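Esterase/lipase (Lactobacillus rhamnosus, PDB 4N5H) probably hydrolyses carboxylic esters, and may transfer their acyl groups, as an esterase of the alpha/beta-hydrolase fold. Local coordinates at residues N87-L92 against Y97-M102; Q283-E286 against S290-T293. The protein carries 1 engineered substitution. All coordinates share one frame; numbering follows the deposited sequence. Where two conformers were deposited one is given.

Contact 1: N87-L92 against Y97-M102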
# COMPACT_ATOMS: atom_id res chain seq x y z
N ASN A 87 13.65 7.04 -6.24
CA ASN A 87 14.22 5.70 -6.52
C ASN A 87 15.65 5.84 -7.05
O ASN A 87 16.49 5.08 -6.63
CB ASN A 87 13.37 4.93 -7.50
CG ASN A 87 12.17 4.28 -6.77
OD1 ASN A 87 12.02 4.34 -5.50
ND2 ASN A 87 11.33 3.66 -7.55
N TYR A 88 15.89 6.83 -7.87
CA TYR A 88 17.25 7.08 -8.37
C TYR A 88 18.17 7.43 -7.23
O TYR A 88 19.28 6.89 -7.11
CB TYR A 88 17.21 8.22 -9.36
CG TYR A 88 18.51 8.78 -9.89
CD1 TYR A 88 18.93 10.04 -9.53
CD2 TYR A 88 19.31 8.05 -10.76
CE1 TYR A 88 20.08 10.60 -10.02
CE2 TYR A 88 20.46 8.60 -11.28
CZ TYR A 88 20.82 9.90 -10.96
OH TYR A 88 21.94 10.50 -11.48
N CYS A 89 17.71 8.32 -6.34
CA CYS A 89 18.52 8.67 -5.15
C CYS A 89 18.78 7.47 -4.27
O CYS A 89 19.89 7.30 -3.76
CB CYS A 89 17.88 9.80 -4.38
SG CYS A 89 17.98 11.43 -5.21
N ARG A 90 17.75 6.63 -4.01
CA ARG A 90 17.99 5.42 -3.21
C ARG A 90 19.02 4.53 -3.88
O ARG A 90 19.90 3.94 -3.21
CB ARG A 90 16.69 4.62 -3.08
CG ARG A 90 15.61 5.26 -2.23
CD ARG A 90 14.24 4.58 -2.43
NE ARG A 90 13.31 5.13 -1.45
CZ ARG A 90 11.98 5.32 -1.67
NH1 ARG A 90 11.36 4.96 -2.78
NH2 ARG A 90 11.23 5.83 -0.72
N TYR A 91 18.92 4.39 -5.20
CA TYR A 91 19.92 3.56 -5.89
C TYR A 91 21.34 4.08 -5.62
O TYR A 91 22.26 3.32 -5.25
CB TYR A 91 19.70 3.39 -7.42
CG TYR A 91 20.82 2.59 -7.98
CD1 TYR A 91 20.88 1.19 -7.75
CD2 TYR A 91 21.86 3.20 -8.69
CE1 TYR A 91 21.96 0.47 -8.20
CE2 TYR A 91 22.94 2.43 -9.12
CZ TYR A 91 22.98 1.10 -8.85
OH TYR A 91 24.03 0.32 -9.32
N LEU A 92 21.54 5.35 -5.84
CA LEU A 92 22.89 5.87 -5.62
C LEU A 92 23.34 5.64 -4.18
O LEU A 92 24.47 5.22 -3.93
CB LEU A 92 22.95 7.34 -6.01
CG LEU A 92 22.56 7.71 -7.42
CD1 LEU A 92 22.55 9.22 -7.61
CD2 LEU A 92 23.50 6.96 -8.41
N TYR A 97 26.89 5.81 -0.81
CA TYR A 97 26.97 7.26 -0.91
C TYR A 97 25.90 7.89 -0.01
O TYR A 97 24.83 7.33 0.18
CB TYR A 97 26.73 7.77 -2.35
CG TYR A 97 27.85 7.31 -3.26
CD1 TYR A 97 27.76 6.02 -3.78
CD2 TYR A 97 29.03 8.03 -3.44
CE1 TYR A 97 28.84 5.47 -4.48
CE2 TYR A 97 30.10 7.50 -4.21
CZ TYR A 97 29.98 6.23 -4.72
OH TYR A 97 31.02 5.68 -5.51
N ALA A 98 26.21 9.05 0.54
CA ALA A 98 25.29 9.88 1.29
C ALA A 98 24.69 10.84 0.25
O ALA A 98 25.38 11.57 -0.45
CB ALA A 98 25.99 10.66 2.37
N VAL A 99 23.37 10.81 0.11
CA VAL A 99 22.71 11.55 -0.98
C VAL A 99 21.71 12.54 -0.41
O VAL A 99 20.87 12.24 0.49
CB VAL A 99 21.99 10.55 -1.93
CG1 VAL A 99 21.32 11.21 -3.09
CG2 VAL A 99 22.96 9.42 -2.37
N MET A 100 21.72 13.73 -0.97
CA MET A 100 20.75 14.74 -0.64
C MET A 100 20.02 15.12 -1.90
O MET A 100 20.62 15.32 -2.98
CB MET A 100 21.48 15.99 0.01
CG MET A 100 20.48 17.08 0.34
SD MET A 100 20.01 18.30 -0.90
CE MET A 100 21.33 19.44 -0.70
N GLY A 101 18.71 15.24 -1.80
CA GLY A 101 17.89 15.79 -2.89
C GLY A 101 16.90 16.82 -2.35
O GLY A 101 16.23 16.55 -1.39
N MET A 102 16.82 17.98 -3.00
CA MET A 102 16.05 19.09 -2.51
C MET A 102 14.84 19.37 -3.38
O MET A 102 14.85 19.12 -4.56
CB MET A 102 16.91 20.35 -2.34
CG MET A 102 17.15 21.15 -3.59
SD MET A 102 18.01 20.29 -4.94
CE MET A 102 19.66 20.05 -4.26
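Helix 86-94 passes over strand 98-102 with Cys89 facing Val99, their CA atoms 6.6 Å apart, and Leu92 near Tyr97, where the chain enters the strand. Val99 meets both Cys89 and Leu92 with its two methyls. CG1 lies 3.9 Å from Cys89 CB and about as close to the SG, while CG2 lies between Cys89 O and Leu92 CB, 4.2 Å from the latter. With CG1 anti to the backbone N (chi1 -178°), CG2 is left beside that nitrogen, and the fork opens along the helix. A beta-branched valine suits this place, being broad at once beyond CA and at ease in a strand; cysteine, small and largely apolar, is consistent with the close approach of helix and strand. Leu92 sends its branch on to its own helix, where CD1 sits 3.7 Å above one face of the Tyr88 ring, toward the rim. The Tyr97 ring meets the backbone instead: Leu92 O lies at its edge, near the ring plane, 3.4 Å from CD1, a placing that sets the carbonyl oxygen against the weakly positive rim. The phenol OH goes elsewhere, hydrogen-bonded to Asp302 and Arg299 of helix 288-311. Both segments belong to the beta-alpha-beta crossover running from strand 66-72 through helix 86-94 into strand 98-102, which pairs parallel with 66-72 and antiparallel with 52-58. Helix 288-311 packs beside the crossover helix, touching Tyr88 and Tyr91, while Cys89 also reaches Tyr56 and Asp71 of the two flanking strands.

Contact 2: Q283-E286 against S290-T293. With IPA (isopropyl alcohol), chain D.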
# COMPACT_ATOMS: atom_id res chain seq x y z
N GLN A 283 14.64 7.58 -14.36
CA GLN A 283 13.29 7.02 -14.26
C GLN A 283 13.23 5.53 -14.00
O GLN A 283 12.31 5.10 -13.32
CB GLN A 283 12.48 7.33 -15.50
CG GLN A 283 12.24 8.79 -15.66
CD GLN A 283 11.38 9.10 -16.92
OE1 GLN A 283 11.32 8.33 -17.89
NE2 GLN A 283 10.59 10.20 -16.77
N HIS A 284 14.22 4.76 -14.47
CA HIS A 284 14.29 3.30 -14.27
C HIS A 284 15.67 2.86 -13.88
O HIS A 284 16.49 2.33 -14.72
CB HIS A 284 13.88 2.60 -15.56
CG HIS A 284 12.40 2.58 -15.74
ND1 HIS A 284 11.60 1.69 -15.07
CD2 HIS A 284 11.58 3.41 -16.38
CE1 HIS A 284 10.32 1.96 -15.34
NE2 HIS A 284 10.30 3.01 -16.13
N TRP A 285 15.97 3.05 -12.59
CA TRP A 285 17.27 2.63 -12.05
C TRP A 285 17.59 1.19 -12.30
O TRP A 285 18.76 0.83 -12.38
CB TRP A 285 17.29 2.91 -10.54
CG TRP A 285 16.47 1.97 -9.75
CD1 TRP A 285 15.15 2.07 -9.49
CD2 TRP A 285 16.88 0.68 -9.26
NE1 TRP A 285 14.72 0.91 -8.85
CE2 TRP A 285 15.77 0.10 -8.64
CE3 TRP A 285 18.11 0.04 -9.18
CZ2 TRP A 285 15.82 -1.12 -8.03
CZ3 TRP A 285 18.15 -1.17 -8.65
CH2 TRP A 285 17.03 -1.78 -8.05
N GLU A 286 16.53 0.37 -12.43
CA GLU A 286 16.72 -1.08 -12.39
C GLU A 286 17.12 -1.64 -13.76
O GLU A 286 17.51 -2.79 -13.87
CB GLU A 286 15.40 -1.71 -11.85
CG GLU A 286 14.23 -1.88 -12.84
CD GLU A 286 13.41 -0.63 -13.12
OE1 GLU A 286 13.80 0.50 -12.69
OE2 GLU A 286 12.40 -0.74 -13.80
N SER A 290 20.76 1.50 -17.22
CA SER A 290 20.70 2.48 -16.17
C SER A 290 21.75 2.18 -15.11
O SER A 290 22.51 3.07 -14.68
CB SER A 290 19.32 2.51 -15.55
OG SER A 290 18.32 2.86 -16.51
N ILE A 291 21.81 0.93 -14.68
CA ILE A 291 22.86 0.51 -13.77
C ILE A 291 24.23 0.80 -14.37
O ILE A 291 25.12 1.39 -13.69
CB ILE A 291 22.71 -1.02 -13.46
CG1 ILE A 291 21.46 -1.40 -12.76
CG2 ILE A 291 23.96 -1.52 -12.73
CD1 ILE A 291 21.42 -1.05 -11.32
N GLU A 292 24.46 0.49 -15.67
CA GLU A 292 25.75 0.73 -16.26
C GLU A 292 26.07 2.22 -16.25
O GLU A 292 27.19 2.60 -15.89
CB GLU A 292 25.77 0.18 -17.70
CG GLU A 292 27.09 0.47 -18.39
CD GLU A 292 27.11 -0.02 -19.83
OE1 GLU A 292 26.59 -1.14 -20.09
OE2 GLU A 292 27.67 0.67 -20.68
N THR A 293 25.09 3.04 -16.63
CA THR A 293 25.26 4.51 -16.69
C THR A 293 25.57 5.10 -15.29
O THR A 293 26.48 5.88 -15.13
CB THR A 293 24.01 5.11 -17.31
OG1 THR A 293 23.87 4.63 -18.65
CG2 THR A 293 24.09 6.59 -17.32
C1 IPA D . 24.72 -2.42 -22.70
C2 IPA D . 23.90 -3.04 -21.57
C3 IPA D . 24.45 -4.42 -21.20
O2 IPA D . 23.92 -2.16 -20.43
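Ser290, in the first turn of helix 288-311, reaches back to the chain that leads into that helix and hydrogen-bonds the carbonyl of His284. From its CA the side chain points at the loop: CB lies 3.0 Å from His284 O and also touches Trp285 O, and OG, anti to its own carbonyl carbon (chi1 -61°), donates to His284 O at 2.6 Å. The hydroxyl comes from above the carbonyl plane, 36° out of it, so the short bond is not made on a lone pair. His284 has just left helical geometry, and a serine is small enough to serve this buried carbonyl at close quarters. With an alanine in place of Ser290 the hydroxyl is gone, and His284 O would probably lose this donor and the loop its bond to the helix. Beside it, Ile291 packs its CD1 3.4 Å from Trp285 O and 4.1 Å from Trp285 CE3; the isoleucine and the indole extend alongside each other in the same direction. Across the indole centre lies Glu286 CB, 3.7 Å above the plane, and the indole NE1 is hydrogen-bonded to Arg30 O. Glu286 then bends back to His284, whose ND1 donates to the syn side of OE2 at 2.9 Å, nearly in the ring plane. With NE2 bonded to Glu40 of the second subunit, the ring is held at both nitrogens, which should limit its rotation; OE2 also takes the backbone N of Thr39 there. Glu292 OE2 is salt-bridged to Lys266, and its OE1 accepts a hydrogen bond from isopropanol O2 at 2.9 Å, the alcohol probably coming from the crystallisation liquor. The arrangement is a short loop joining helix 280-283 to helix 288-311 in an alpha/beta-hydrolase, its start held to the latter's first turn by a side-chain-to-backbone bond, with one side built into a subunit interface.

Contacts 1 and 2 are both buried, but the centre of contact 1 is about 12 Å from the centre of the chain, that of contact 2 about 16 Å. Contact 1 joins a helix to the central sheet through apolar side chains; contact 2 ties a loop to the helix that follows it, with a hydroxyl-to-carbonyl bond and charged groups that face another subunit. They share no element, yet they touch: Tyr91, on the side of helix 86-94 turned from the strand, lays CD1 3.3 Å from Trp285 CE3, with ring planes about 20° apart, and its CE1 meets Ile291 CD1. Helix 86-94 therefore packs on strand 98-102 with one side and on contact 2 with another.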